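Local coordinates for DinB-like domain-containing protein (Enterococcus faecalis, PDB 3CEX) that is of unknown function but belongs to the DinB superfamily of four-helix bundle proteins, many relatives of which bind a metal ion and are probably enzymes, at residues E19-T24 with D109-S114; E23-M28 with K42-L47; T35-L40 with V163-L168; W49-E54 with V156-Q161; L80-E85 with W89-E94. All blocks are in the same frame, centred on the assembly; numbering follows the deposited sequence.

Interaction 1: E19-T24 with D109-S114; sequences ERFEET and DYLAAS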
# COMPACT_ATOMS: atom_id res chain seq x y z
N GLU A 19 5.52 -9.76 -3.03
CA GLU A 19 6.80 -9.57 -3.73
C GLU A 19 7.67 -8.46 -3.11
O GLU A 19 8.90 -8.62 -2.95
CB GLU A 19 6.54 -9.29 -5.25
CG GLU A 19 5.92 -10.52 -5.92
CD GLU A 19 5.21 -10.31 -7.29
OE1 GLU A 19 4.97 -9.15 -7.74
OE2 GLU A 19 4.90 -11.36 -7.95
N ARG A 20 7.06 -7.35 -2.74
CA ARG A 20 7.83 -6.26 -2.13
C ARG A 20 8.45 -6.66 -0.77
O ARG A 20 9.59 -6.37 -0.52
CB ARG A 20 6.95 -5.03 -1.94
CG ARG A 20 7.63 -3.82 -1.29
CD ARG A 20 6.77 -2.58 -1.38
NE ARG A 20 6.58 -2.19 -2.77
CZ ARG A 20 5.42 -2.23 -3.43
NH1 ARG A 20 4.29 -2.59 -2.85
NH2 ARG A 20 5.39 -1.84 -4.68
N PHE A 21 7.68 -7.33 0.09
CA PHE A 21 8.21 -7.82 1.36
C PHE A 21 9.41 -8.78 1.12
O PHE A 21 10.44 -8.67 1.79
CB PHE A 21 7.10 -8.54 2.13
CG PHE A 21 6.26 -7.66 3.02
CD1 PHE A 21 6.82 -7.02 4.11
CD2 PHE A 21 4.90 -7.57 2.84
CE1 PHE A 21 6.03 -6.22 4.95
CE2 PHE A 21 4.15 -6.80 3.68
CZ PHE A 21 4.74 -6.12 4.74
N GLU A 22 9.26 -9.72 0.19
CA GLU A 22 10.36 -10.64 -0.11
C GLU A 22 11.62 -9.93 -0.67
O GLU A 22 12.72 -10.28 -0.28
CB GLU A 22 9.90 -11.75 -1.06
CG GLU A 22 8.94 -12.78 -0.46
CD GLU A 22 9.40 -13.45 0.88
OE1 GLU A 22 10.59 -13.77 1.06
OE2 GLU A 22 8.53 -13.64 1.76
N GLU A 23 11.48 -8.95 -1.55
CA GLU A 23 12.63 -8.22 -2.10
C GLU A 23 13.34 -7.42 -1.01
O GLU A 23 14.55 -7.29 -1.04
CB GLU A 23 12.22 -7.22 -3.20
CG GLU A 23 11.63 -7.85 -4.42
CD GLU A 23 10.96 -6.85 -5.40
OE1 GLU A 23 10.59 -5.70 -5.01
OE2 GLU A 23 10.82 -7.24 -6.58
N THR A 24 12.58 -6.86 -0.08
CA THR A 24 13.16 -6.13 1.04
C THR A 24 13.92 -7.06 2.00
O THR A 24 15.08 -6.81 2.32
CB THR A 24 12.06 -5.27 1.75
OG1 THR A 24 11.93 -4.04 1.06
CG2 THR A 24 12.38 -4.99 3.19
N ASP A 109 7.78 -18.00 4.98
CA ASP A 109 6.87 -19.16 4.99
C ASP A 109 5.49 -18.82 5.54
O ASP A 109 4.44 -19.22 4.96
CB ASP A 109 7.50 -20.32 5.77
CG ASP A 109 8.70 -20.93 5.08
OD1 ASP A 109 8.96 -20.64 3.89
OD2 ASP A 109 9.41 -21.71 5.76
N TYR A 110 5.44 -18.07 6.64
CA TYR A 110 4.14 -17.73 7.21
C TYR A 110 3.40 -16.72 6.31
O TYR A 110 2.19 -16.84 6.08
CB TYR A 110 4.28 -17.22 8.65
CG TYR A 110 2.97 -16.86 9.33
CD1 TYR A 110 1.83 -17.65 9.18
CD2 TYR A 110 2.88 -15.76 10.14
CE1 TYR A 110 0.60 -17.30 9.84
CE2 TYR A 110 1.69 -15.41 10.77
CZ TYR A 110 0.55 -16.17 10.62
OH TYR A 110 -0.62 -15.79 11.27
N LEU A 111 4.12 -15.75 5.75
CA LEU A 111 3.48 -14.83 4.80
C LEU A 111 2.95 -15.56 3.55
O LEU A 111 1.84 -15.29 3.11
CB LEU A 111 4.43 -13.69 4.39
CG LEU A 111 3.85 -12.57 3.52
CD1 LEU A 111 2.65 -11.88 4.23
CD2 LEU A 111 4.96 -11.50 3.21
N ALA A 112 3.74 -16.48 3.01
CA ALA A 112 3.30 -17.26 1.84
C ALA A 112 2.03 -18.07 2.14
O ALA A 112 1.12 -18.15 1.30
CB ALA A 112 4.43 -18.21 1.35
N ALA A 113 1.98 -18.67 3.34
CA ALA A 113 0.79 -19.39 3.78
C ALA A 113 -0.40 -18.45 3.91
O ALA A 113 -1.51 -18.81 3.52
CB ALA A 113 1.04 -20.14 5.09
N SER A 114 -0.20 -17.27 4.51
CA SER A 114 -1.33 -16.35 4.68
C SER A 114 -1.82 -15.73 3.36
O SER A 114 -3.01 -15.50 3.19
CB SER A 114 -1.00 -15.25 5.68
OG SER A 114 -0.65 -15.86 6.90
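Phe-21 and Leu-111 meet inside the four-helix bundle of the DinB fold, where helix 8-25 packs against helix 104-124. The two backbones stay well separated, with 9.1 Å between Phe-21 CA and Leu-111 CA, so side chains alone bridge the gap.

The apolar part is a single methyl group working against the root of an aromatic side chain. Leu-111 CD2 lies 3.8 Å from Phe-21 CB and 3.9 Å from Phe-21 CD2, approaching the ring obliquely, and the two side chains cross at about a right angle. With CG of Leu-111 anti to the backbone N (chi1 -173°), the branch reaches across to the neighbouring helix. Phe-21 also touches Met-48 and Thr-51 of helix 44-62 and Ser-159 and Ala-162 of helix 144-170, so this side chain touches all three other helices of the bundle.

The polar part lies at the border of the contact. Glu-22 leans its carboxylate over the same methyl, but the approach is only a loose van der Waals one; OE1 of Glu-22 is instead hydrogen-bonded to Ser-108 OG, about one helical turn before Leu-111. That bond ties the two helices together beside the apolar core and holds the carboxylate where Glu-22 OE2 ends 4.4 Å from Leu-111 CD2.

Interaction 2: E23-M28 with K42-L47; sequences ETLAQM and KSVTWL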
# COMPACT_ATOMS: atom_id res chain seq x y z
N GLU A 23 11.48 -8.95 -1.55
CA GLU A 23 12.63 -8.22 -2.10
C GLU A 23 13.34 -7.42 -1.01
O GLU A 23 14.55 -7.29 -1.04
CB GLU A 23 12.22 -7.22 -3.20
CG GLU A 23 11.63 -7.85 -4.42
CD GLU A 23 10.96 -6.85 -5.40
OE1 GLU A 23 10.59 -5.70 -5.01
OE2 GLU A 23 10.82 -7.24 -6.58
N THR A 24 12.58 -6.86 -0.08
CA THR A 24 13.16 -6.13 1.04
C THR A 24 13.92 -7.06 2.00
O THR A 24 15.08 -6.81 2.32
CB THR A 24 12.06 -5.27 1.75
OG1 THR A 24 11.93 -4.04 1.06
CG2 THR A 24 12.38 -4.99 3.19
N LEU A 25 13.27 -8.14 2.43
CA LEU A 25 13.88 -9.13 3.31
C LEU A 25 15.17 -9.73 2.76
O LEU A 25 16.09 -9.94 3.50
CB LEU A 25 12.89 -10.25 3.62
CG LEU A 25 13.25 -11.16 4.78
CD1 LEU A 25 13.32 -10.39 6.12
CD2 LEU A 25 12.20 -12.30 4.83
N ALA A 26 15.20 -9.99 1.46
CA ALA A 26 16.38 -10.52 0.78
C ALA A 26 17.61 -9.61 0.95
O ALA A 26 18.72 -10.09 0.80
CB ALA A 26 16.11 -10.78 -0.75
N GLN A 27 17.43 -8.32 1.24
CA GLN A 27 18.59 -7.43 1.40
C GLN A 27 19.11 -7.39 2.82
O GLN A 27 20.11 -6.72 3.07
CB GLN A 27 18.27 -6.01 0.94
CG GLN A 27 17.87 -5.95 -0.54
CD GLN A 27 17.41 -4.58 -0.95
OE1 GLN A 27 18.20 -3.60 -0.90
NE2 GLN A 27 16.14 -4.47 -1.36
N MSE A 28 18.48 -8.11 3.75
CA MSE A 28 18.81 -7.95 5.16
C MSE A 28 19.29 -9.24 5.80
O MSE A 28 18.87 -10.30 5.40
CB MSE A 28 17.57 -7.46 5.93
CG MSE A 28 16.98 -6.23 5.27
SE MSE A 28 15.32 -5.61 6.06
CE MSE A 28 16.02 -4.39 7.47
N LYS A 42 8.27 0.36 13.13
CA LYS A 42 8.35 -1.09 13.27
C LYS A 42 9.49 -1.72 12.46
O LYS A 42 9.90 -1.22 11.39
CB LYS A 42 7.00 -1.74 12.89
CG LYS A 42 5.73 -1.23 13.65
CD LYS A 42 5.76 -1.66 15.14
CE LYS A 42 4.34 -1.60 15.75
NZ LYS A 42 3.88 -0.21 16.09
N SER A 43 10.05 -2.80 12.98
CA SER A 43 11.02 -3.63 12.26
C SER A 43 10.37 -4.28 11.07
O SER A 43 9.15 -4.43 11.03
CB SER A 43 11.58 -4.72 13.18
OG SER A 43 10.63 -5.70 13.55
N VAL A 44 11.20 -4.67 10.11
CA VAL A 44 10.70 -5.46 8.97
C VAL A 44 10.13 -6.79 9.46
O VAL A 44 9.09 -7.22 8.99
CB VAL A 44 11.78 -5.66 7.87
CG1 VAL A 44 11.32 -6.64 6.78
CG2 VAL A 44 12.11 -4.31 7.25
N THR A 45 10.76 -7.40 10.46
CA THR A 45 10.21 -8.63 11.05
C THR A 45 8.79 -8.39 11.59
O THR A 45 7.86 -9.16 11.27
CB THR A 45 11.07 -9.18 12.17
OG1 THR A 45 12.31 -9.65 11.64
CG2 THR A 45 10.37 -10.36 12.89
N TRP A 46 8.60 -7.32 12.36
CA TRP A 46 7.24 -7.00 12.88
C TRP A 46 6.23 -6.78 11.74
O TRP A 46 5.11 -7.29 11.78
CB TRP A 46 7.26 -5.79 13.79
CG TRP A 46 5.95 -5.55 14.55
CD1 TRP A 46 5.70 -5.90 15.84
CD2 TRP A 46 4.74 -4.94 14.06
NE1 TRP A 46 4.44 -5.54 16.20
CE2 TRP A 46 3.81 -4.96 15.12
CE3 TRP A 46 4.36 -4.37 12.83
CZ2 TRP A 46 2.51 -4.42 15.01
CZ3 TRP A 46 3.05 -3.85 12.71
CH2 TRP A 46 2.14 -3.89 13.79
N LEU A 47 6.64 -6.01 10.73
CA LEU A 47 5.76 -5.68 9.59
C LEU A 47 5.32 -6.91 8.80
O LEU A 47 4.15 -7.04 8.44
CB LEU A 47 6.45 -4.67 8.65
CG LEU A 47 6.56 -3.28 9.28
CD1 LEU A 47 7.58 -2.41 8.56
CD2 LEU A 47 5.14 -2.59 9.30
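Leu-25 and Val-44 bring the backbones to 7.5 Å, CA to CA, where the end of helix 8-25 passes the first turn of helix 44-62 in the DinB four-helix bundle. A type I beta turn from Leu-25 to Met-28 brings Met-28 back against the same valine.

Val-44 carries the contact from its side, and the residues that meet across it, Thr-24, Leu-25, Met-28 and Val-44, are all buried. Its CG2, anti to the carbonyl carbon, takes the selenium of Met-28, a selenomethionine, at 3.7 Å between Val-44 CG2 and Met-28 SE. A bend at chi3 (88°) of Met-28 keeps the terminal CE close to that methyl as well. Thr-24 CG2 lies 4.1 Å from both valine methyls, Val-44 CG1 and CG2, and Leu-25 CD1 reaches Val-44 CG1 at 4.3 Å. Thr-24 thus offers its methyl to the valine, while its hydroxyl bonds to Arg-166 of helix 144-170.

Polar bonds within each segment flank the packing. Gln-27 NE2 reaches back to Glu-23 O, at 3.3 Å, from above the carbonyl plane. Ser-43 is the N-cap of helix 44-62: Trp-46 N donates to Ser-43 OG over 2.9 Å, with an N-H...O angle of 163°.

Interaction 3: T35-L40 with V163-L168; sequences TMPAPL and VYTRRL. With ACY (acetic acid), chain C.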
# COMPACT_ATOMS: atom_id res chain seq x y z
N THR A 35 15.46 -5.41 13.68
CA THR A 35 15.81 -4.14 14.27
C THR A 35 14.71 -3.12 14.10
O THR A 35 14.29 -2.81 12.96
CB THR A 35 17.10 -3.60 13.66
OG1 THR A 35 18.16 -4.50 13.98
CG2 THR A 35 17.44 -2.18 14.23
N MSE A 36 14.25 -2.57 15.23
CA MSE A 36 13.26 -1.49 15.12
C MSE A 36 13.96 -0.16 15.32
O MSE A 36 14.57 0.07 16.37
CB MSE A 36 12.00 -1.75 15.96
CG MSE A 36 11.98 -1.45 17.38
SE MSE A 36 10.12 -1.74 18.03
CE MSE A 36 9.28 -0.05 17.61
N PRO A 37 14.01 0.68 14.26
CA PRO A 37 14.82 1.90 14.33
C PRO A 37 14.31 3.04 15.24
O PRO A 37 15.07 3.96 15.51
CB PRO A 37 14.93 2.35 12.85
CG PRO A 37 13.87 1.69 12.12
CD PRO A 37 13.38 0.51 12.93
N ALA A 38 13.08 2.96 15.75
CA ALA A 38 12.52 4.03 16.58
C ALA A 38 11.24 3.51 17.23
O ALA A 38 10.65 2.55 16.74
CB ALA A 38 12.21 5.29 15.74
N PRO A 39 10.81 4.14 18.34
CA PRO A 39 9.58 3.68 19.01
C PRO A 39 8.37 3.45 18.12
O PRO A 39 7.61 2.51 18.38
CB PRO A 39 9.33 4.79 20.05
CG PRO A 39 10.70 5.29 20.37
CD PRO A 39 11.48 5.22 19.09
N LEU A 40 8.20 4.28 17.08
CA LEU A 40 7.01 4.26 16.23
C LEU A 40 7.29 3.72 14.83
O LEU A 40 6.41 3.74 13.99
CB LEU A 40 6.40 5.68 16.11
CG LEU A 40 6.11 6.42 17.42
CD1 LEU A 40 5.62 7.85 17.22
CD2 LEU A 40 5.12 5.61 18.24
N VAL A 163 9.89 -0.98 3.23
CA VAL A 163 10.96 -0.34 2.44
C VAL A 163 11.65 0.78 3.20
O VAL A 163 12.87 0.88 3.20
CB VAL A 163 10.38 0.22 1.15
CG1 VAL A 163 11.42 1.06 0.42
CG2 VAL A 163 9.86 -0.93 0.26
N TYR A 164 10.85 1.61 3.87
CA TYR A 164 11.36 2.71 4.68
C TYR A 164 12.16 2.23 5.89
O TYR A 164 13.23 2.75 6.16
CB TYR A 164 10.20 3.69 5.03
CG TYR A 164 10.02 4.81 4.01
CD1 TYR A 164 10.46 4.68 2.70
CD2 TYR A 164 9.43 6.01 4.35
CE1 TYR A 164 10.35 5.72 1.77
CE2 TYR A 164 9.33 7.04 3.44
CZ TYR A 164 9.78 6.88 2.15
OH TYR A 164 9.67 7.91 1.22
N THR A 165 11.64 1.27 6.64
CA THR A 165 12.40 0.72 7.75
C THR A 165 13.74 0.16 7.27
O THR A 165 14.77 0.33 7.91
CB THR A 165 11.64 -0.42 8.41
OG1 THR A 165 10.48 0.10 9.06
CG2 THR A 165 12.55 -1.12 9.46
N ARG A 166 13.72 -0.55 6.14
CA ARG A 166 14.96 -1.08 5.55
C ARG A 166 15.95 0.03 5.29
O ARG A 166 17.13 -0.08 5.66
CB ARG A 166 14.66 -1.82 4.23
CG ARG A 166 15.86 -2.54 3.58
CD ARG A 166 15.65 -2.72 2.07
NE ARG A 166 15.76 -1.49 1.31
CZ ARG A 166 14.98 -1.13 0.27
NH1 ARG A 166 15.20 0.02 -0.34
NH2 ARG A 166 13.98 -1.91 -0.15
N ARG A 167 15.49 1.10 4.66
CA ARG A 167 16.34 2.26 4.39
C ARG A 167 16.94 2.86 5.65
O ARG A 167 18.12 3.20 5.68
CB ARG A 167 15.61 3.32 3.56
CG ARG A 167 15.30 2.84 2.13
CD ARG A 167 14.39 3.78 1.39
NE ARG A 167 14.10 3.33 0.02
CZ ARG A 167 13.44 4.05 -0.89
NH1 ARG A 167 13.03 5.29 -0.63
NH2 ARG A 167 13.22 3.55 -2.10
N LEU A 168 16.14 2.95 6.71
CA LEU A 168 16.62 3.49 7.98
C LEU A 168 17.60 2.56 8.65
O LEU A 168 18.53 3.01 9.32
CB LEU A 168 15.43 3.73 8.93
CG LEU A 168 14.42 4.77 8.48
CD1 LEU A 168 13.18 4.74 9.33
CD2 LEU A 168 15.10 6.15 8.53
C ACY C . 12.84 0.21 -3.26
O ACY C . 12.59 -0.99 -2.94
OXT ACY C . 13.74 0.90 -2.70
CH3 ACY C . 12.05 0.87 -4.38
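Pro-37, in the loop between helices 30-33 and 44-62, presses its ring onto helix 144-170 of the four-helix bundle, settling between Thr-165 and Leu-168 one turn apart. This is the close part: Pro-37 CD lies 3.9 Å from Thr-165 CG2, and Pro-37 CG lies 4.1 Å from Leu-168 CB; the proline side chain crosses each of them at about a right angle. Thr-165 presents its methyl to the proline while OG1 is hydrogen-bonded to Lys-42 O. Toward Leu-168 the contact is partly open to solvent.

Away from the loop, the helix carries a polar site instead. Arg-166, bent at chi3 (72°), and the extended Arg-167 converge on an acetate, probably from the crystallisation liquor. Arg-166 NH1 and Arg-167 NH2 both donate to acetate OXT, at 2.9 and 2.8 Å, while Arg-166 NH2 makes a longer bond to acetate O. Arg-166 NH1 also pairs with the terminal carboxylate of Lys-172. Two guanidinium groups edge-on to one oxygen are consistent with a positively charged spot that can hold a small anion.

Interaction 4: W49-E54 with V156-Q161; sequences WHTARE and VMHSGQ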
# COMPACT_ATOMS: atom_id res chain seq x y z
N TRP A 49 5.48 -10.19 9.90
CA TRP A 49 4.68 -11.02 10.80
C TRP A 49 3.26 -10.45 10.93
O TRP A 49 2.26 -11.18 10.82
CB TRP A 49 5.33 -11.07 12.18
CG TRP A 49 4.43 -11.59 13.22
CD1 TRP A 49 4.16 -12.90 13.49
CD2 TRP A 49 3.64 -10.83 14.16
NE1 TRP A 49 3.28 -12.99 14.51
CE2 TRP A 49 2.95 -11.74 14.94
CE3 TRP A 49 3.47 -9.45 14.40
CZ2 TRP A 49 2.09 -11.34 15.98
CZ3 TRP A 49 2.64 -9.06 15.39
CH2 TRP A 49 1.94 -10.00 16.18
N HIS A 50 3.18 -9.13 11.13
CA HIS A 50 1.87 -8.50 11.30
C HIS A 50 0.99 -8.62 10.07
O HIS A 50 -0.18 -8.88 10.20
CB HIS A 50 1.97 -7.02 11.66
CG HIS A 50 0.69 -6.28 11.45
ND1 HIS A 50 -0.32 -6.27 12.38
CD2 HIS A 50 0.24 -5.55 10.39
CE1 HIS A 50 -1.33 -5.55 11.92
NE2 HIS A 50 -1.03 -5.11 10.71
N THR A 51 1.57 -8.43 8.88
CA THR A 51 0.83 -8.58 7.63
C THR A 51 0.33 -10.01 7.48
O THR A 51 -0.83 -10.21 7.16
CB THR A 51 1.68 -8.13 6.44
OG1 THR A 51 1.99 -6.73 6.64
CG2 THR A 51 0.94 -8.33 5.06
N ALA A 52 1.19 -11.00 7.69
CA ALA A 52 0.78 -12.41 7.62
C ALA A 52 -0.30 -12.68 8.67
O ALA A 52 -1.30 -13.34 8.38
CB ALA A 52 1.96 -13.33 7.80
N ARG A 53 -0.11 -12.15 9.87
CA ARG A 53 -1.03 -12.38 10.97
C ARG A 53 -2.41 -11.76 10.71
O ARG A 53 -3.45 -12.38 11.01
CB ARG A 53 -0.39 -11.87 12.28
CG ARG A 53 -1.07 -12.21 13.56
CD ARG A 53 -0.78 -13.60 14.05
NE ARG A 53 -1.07 -13.64 15.48
CZ ARG A 53 -2.21 -14.04 16.05
NH1 ARG A 53 -3.21 -14.52 15.32
NH2 ARG A 53 -2.34 -13.99 17.36
N GLU A 54 -2.44 -10.56 10.13
CA GLU A 54 -3.70 -9.89 9.91
C GLU A 54 -4.51 -10.51 8.75
O GLU A 54 -5.74 -10.58 8.84
CB GLU A 54 -3.46 -8.39 9.69
CG GLU A 54 -4.70 -7.59 9.55
CD GLU A 54 -5.41 -7.30 10.87
OE1 GLU A 54 -5.23 -8.02 11.88
OE2 GLU A 54 -6.18 -6.32 10.89
N VAL A 156 -0.68 -4.02 1.54
CA VAL A 156 0.09 -3.22 0.58
C VAL A 156 0.75 -2.06 1.30
O VAL A 156 1.94 -1.77 1.11
CB VAL A 156 -0.75 -2.77 -0.62
CG1 VAL A 156 0.04 -1.86 -1.58
CG2 VAL A 156 -1.28 -4.00 -1.39
N MSE A 157 -0.00 -1.36 2.13
CA MSE A 157 0.54 -0.22 2.82
C MSE A 157 1.73 -0.59 3.76
O MSE A 157 2.72 0.13 3.85
CB MSE A 157 -0.62 0.44 3.58
CG MSE A 157 -0.20 1.40 4.53
SE MSE A 157 0.08 0.74 6.38
CE MSE A 157 -0.73 2.37 6.99
N HIS A 158 1.61 -1.71 4.47
CA HIS A 158 2.74 -2.21 5.27
C HIS A 158 3.98 -2.59 4.48
O HIS A 158 5.09 -2.42 4.97
CB HIS A 158 2.31 -3.36 6.23
CG HIS A 158 1.54 -2.85 7.41
ND1 HIS A 158 0.20 -3.12 7.57
CD2 HIS A 158 1.87 -1.97 8.38
CE1 HIS A 158 -0.24 -2.50 8.66
NE2 HIS A 158 0.75 -1.78 9.17
N SER A 159 3.79 -3.05 3.25
CA SER A 159 4.93 -3.39 2.37
C SER A 159 5.72 -2.12 2.01
O SER A 159 6.95 -2.13 2.00
CB SER A 159 4.45 -4.19 1.14
OG SER A 159 3.79 -3.39 0.17
N GLY A 160 5.01 -0.99 1.83
CA GLY A 160 5.65 0.30 1.65
C GLY A 160 6.43 0.72 2.87
O GLY A 160 7.56 1.21 2.75
N GLN A 161 5.83 0.55 4.04
CA GLN A 161 6.54 0.90 5.29
C GLN A 161 7.80 0.07 5.45
O GLN A 161 8.82 0.55 5.94
CB GLN A 161 5.59 0.76 6.50
CG GLN A 161 4.51 1.83 6.53
CD GLN A 161 3.46 1.64 7.63
OE1 GLN A 161 3.42 0.59 8.28
NE2 GLN A 161 2.64 2.68 7.86
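His-50 points an edge at the face of His-158, an offset edge-to-face pair joining helices 44-62 and 144-170 near the middle of the bundle. The ring planes stand at 72° with centroids 4.7 Å apart. CD2 of His-50 hangs 3.5 Å above the His-158 plane, off toward the rim, and the shortest approach is 3.4 Å, from His-50 NE2 to His-158 CE1. On the opposite face of His-158 sits the selenium of Met-157, 3.7 Å above the ring centre, so the imidazole is sandwiched. His-50 extends across because its CG lies anti to the backbone N (chi1 163°); Trp-46 stacks on its ring.

Nearer the backbone, at the root of the His-158 side chain, Thr-51 slides past in the opposite direction, placing Thr-51 OG1 3.4 Å from His-158 CB, with that hydroxyl bonded to Leu-47 O.

In many DinB relatives, histidines hold a metal ion. No metal is modelled here. His-158 NE2 is hydrogen-bonded to a glycerol, probably from the crystallisation liquor, consistent with a pocket that can take a polar ligand.

Interaction 5: L80-E85 with W89-E94; sequences LDLPDE and WHHTPE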
# COMPACT_ATOMS: atom_id res chain seq x y z
N LEU A 80 7.11 -16.45 20.21
CA LEU A 80 7.14 -15.05 20.64
C LEU A 80 6.96 -14.94 22.16
O LEU A 80 6.21 -15.70 22.75
CB LEU A 80 6.06 -14.24 19.92
CG LEU A 80 6.14 -14.08 18.40
CD1 LEU A 80 5.06 -13.12 17.92
CD2 LEU A 80 7.51 -13.61 17.99
N ASP A 81 7.67 -14.00 22.79
CA ASP A 81 7.42 -13.70 24.20
C ASP A 81 6.21 -12.77 24.33
O ASP A 81 6.26 -11.74 24.99
CB ASP A 81 8.67 -13.11 24.86
CG ASP A 81 8.65 -13.19 26.41
OD1 ASP A 81 7.82 -13.94 27.05
OD2 ASP A 81 9.52 -12.48 26.99
N LEU A 82 5.11 -13.18 23.72
CA LEU A 82 3.84 -12.48 23.77
C LEU A 82 2.74 -13.53 23.91
O LEU A 82 2.80 -14.60 23.29
CB LEU A 82 3.59 -11.71 22.48
CG LEU A 82 4.46 -10.49 22.16
CD1 LEU A 82 4.02 -9.97 20.81
CD2 LEU A 82 4.40 -9.39 23.25
N PRO A 83 1.73 -13.24 24.74
CA PRO A 83 0.68 -14.23 24.94
C PRO A 83 -0.26 -14.32 23.73
O PRO A 83 -0.46 -13.32 23.04
CB PRO A 83 -0.06 -13.69 26.18
CG PRO A 83 0.12 -12.20 26.11
CD PRO A 83 1.49 -11.99 25.49
N ASP A 84 -0.78 -15.51 23.45
CA ASP A 84 -1.87 -15.65 22.49
C ASP A 84 -3.15 -15.44 23.30
O ASP A 84 -3.38 -16.14 24.27
CB ASP A 84 -1.87 -17.03 21.81
CG ASP A 84 -0.74 -17.19 20.80
OD1 ASP A 84 -0.48 -16.24 20.03
OD2 ASP A 84 -0.12 -18.27 20.75
N GLU A 85 -3.95 -14.47 22.89
CA GLU A 85 -5.14 -14.07 23.64
C GLU A 85 -6.36 -14.12 22.75
O GLU A 85 -6.24 -14.10 21.51
CB GLU A 85 -4.92 -12.65 24.19
CG GLU A 85 -3.78 -12.61 25.20
CD GLU A 85 -3.61 -11.29 25.92
OE1 GLU A 85 -4.27 -10.31 25.56
OE2 GLU A 85 -2.80 -11.23 26.86
N TRP A 89 -4.68 -7.00 20.00
CA TRP A 89 -4.58 -5.69 20.61
C TRP A 89 -3.50 -4.87 19.89
O TRP A 89 -2.76 -5.40 19.08
CB TRP A 89 -4.29 -5.85 22.10
CG TRP A 89 -2.88 -6.21 22.41
CD1 TRP A 89 -1.87 -5.35 22.66
CD2 TRP A 89 -2.31 -7.53 22.47
NE1 TRP A 89 -0.70 -6.03 22.90
CE2 TRP A 89 -0.93 -7.37 22.77
CE3 TRP A 89 -2.82 -8.83 22.31
CZ2 TRP A 89 -0.05 -8.47 22.93
CZ3 TRP A 89 -1.93 -9.93 22.45
CH2 TRP A 89 -0.57 -9.73 22.77
N HIS A 90 -3.45 -3.58 20.18
CA HIS A 90 -2.46 -2.69 19.61
C HIS A 90 -1.16 -2.80 20.43
O HIS A 90 -1.14 -2.50 21.63
CB HIS A 90 -2.98 -1.25 19.56
CG HIS A 90 -2.03 -0.29 18.92
ND1 HIS A 90 -1.29 0.62 19.66
CD2 HIS A 90 -1.65 -0.13 17.63
CE1 HIS A 90 -0.51 1.30 18.84
NE2 HIS A 90 -0.70 0.86 17.61
N HIS A 91 -0.09 -3.25 19.79
CA HIS A 91 1.17 -3.42 20.49
C HIS A 91 1.72 -2.12 20.99
O HIS A 91 1.75 -1.15 20.26
CB HIS A 91 2.24 -4.05 19.59
CG HIS A 91 2.04 -5.51 19.37
ND1 HIS A 91 2.97 -6.30 18.72
CD2 HIS A 91 1.03 -6.34 19.73
CE1 HIS A 91 2.52 -7.54 18.68
NE2 HIS A 91 1.35 -7.59 19.29
N THR A 92 2.17 -2.12 22.23
CA THR A 92 3.07 -1.09 22.73
C THR A 92 4.44 -1.24 22.03
O THR A 92 4.75 -2.31 21.46
CB THR A 92 3.20 -1.19 24.26
OG1 THR A 92 3.77 -2.45 24.62
CG2 THR A 92 1.82 -1.07 24.91
N PRO A 93 5.25 -0.16 22.01
CA PRO A 93 6.59 -0.25 21.43
C PRO A 93 7.42 -1.38 22.03
O PRO A 93 8.17 -2.03 21.34
CB PRO A 93 7.22 1.11 21.78
CG PRO A 93 6.08 2.02 21.92
CD PRO A 93 4.95 1.20 22.49
N GLU A 94 7.29 -1.59 23.33
CA GLU A 94 8.05 -2.60 24.02
C GLU A 94 7.58 -4.01 23.67
O GLU A 94 8.39 -4.92 23.56
CB GLU A 94 8.02 -2.32 25.52
CG GLU A 94 8.70 -0.96 25.88
CD GLU A 94 7.76 0.29 25.94
OE1 GLU A 94 6.63 0.30 25.36
OE2 GLU A 94 8.18 1.28 26.61
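Leu-82 touches His-91, and Pro-83 and Glu-85 touch Trp-89, in surface packing between the loop after helix 74-78 and the lead-in to helix 93-96. The shortest approaches are equal: Leu-82 CD1 lies 3.6 Å from His-91 CE1, coming obliquely to the ring, and Pro-83 O lies 3.6 Å from Trp-89 CH2, in the indole plane at its edge. Pro-83 CD meets the same CH2 carbon at 4.1 Å. Farther round the six-membered ring, Glu-85 OE1 stands 3.9 Å from Trp-89 CE3, with carboxylate and indole planes 38° apart.

What sets these rings in place comes next. Trp-89 has its CG between the backbone N and the carbonyl carbon (chi1 76°), which folds the indole over His-91; His-91 CD2 lies 3.4 Å from the indole plane, toward the rim.

Farther out, Glu-95 OE1 takes both Trp-89 NE1 and Thr-92 N, while Thr-92 caps the start of helix 93-96 with its side chain. His-91, the buried residue of the contact, turns to helix 44-62, held by Trp-46 NE1 at its ND1 and by the ring of Trp-49. Since an indole N-H can only donate, ND1 of His-91 must accept, which probably leaves a proton on NE2, beside the Leu-82 methyl.

How the interactions relate
Interactions 1, 2 and 4 lie within the bundle formed by helices 8-25, 44-62, 104-124 and 144-170, with centres about 9 to 10 Å apart. Interactions 1 and 2 share helix 8-25 and overlap at Glu-23 and Thr-24; 2 and 4 share helix 44-62; 3 and 4 share helix 144-170. Interaction 3 fastens the 35-40 loop at the bundle end, about 9 Å from interaction 2, centre to centre. Interaction 5 falls between the two segments of 1, 3 and 4 in sequence, yet it reaches helix 44-62 through His-91, which meets Trp-46 and Trp-49. Interactions 1 to 4 all have residues that reach the second subunit, while interaction 5 does not, so the dimer interface involves helices that also form the bundle.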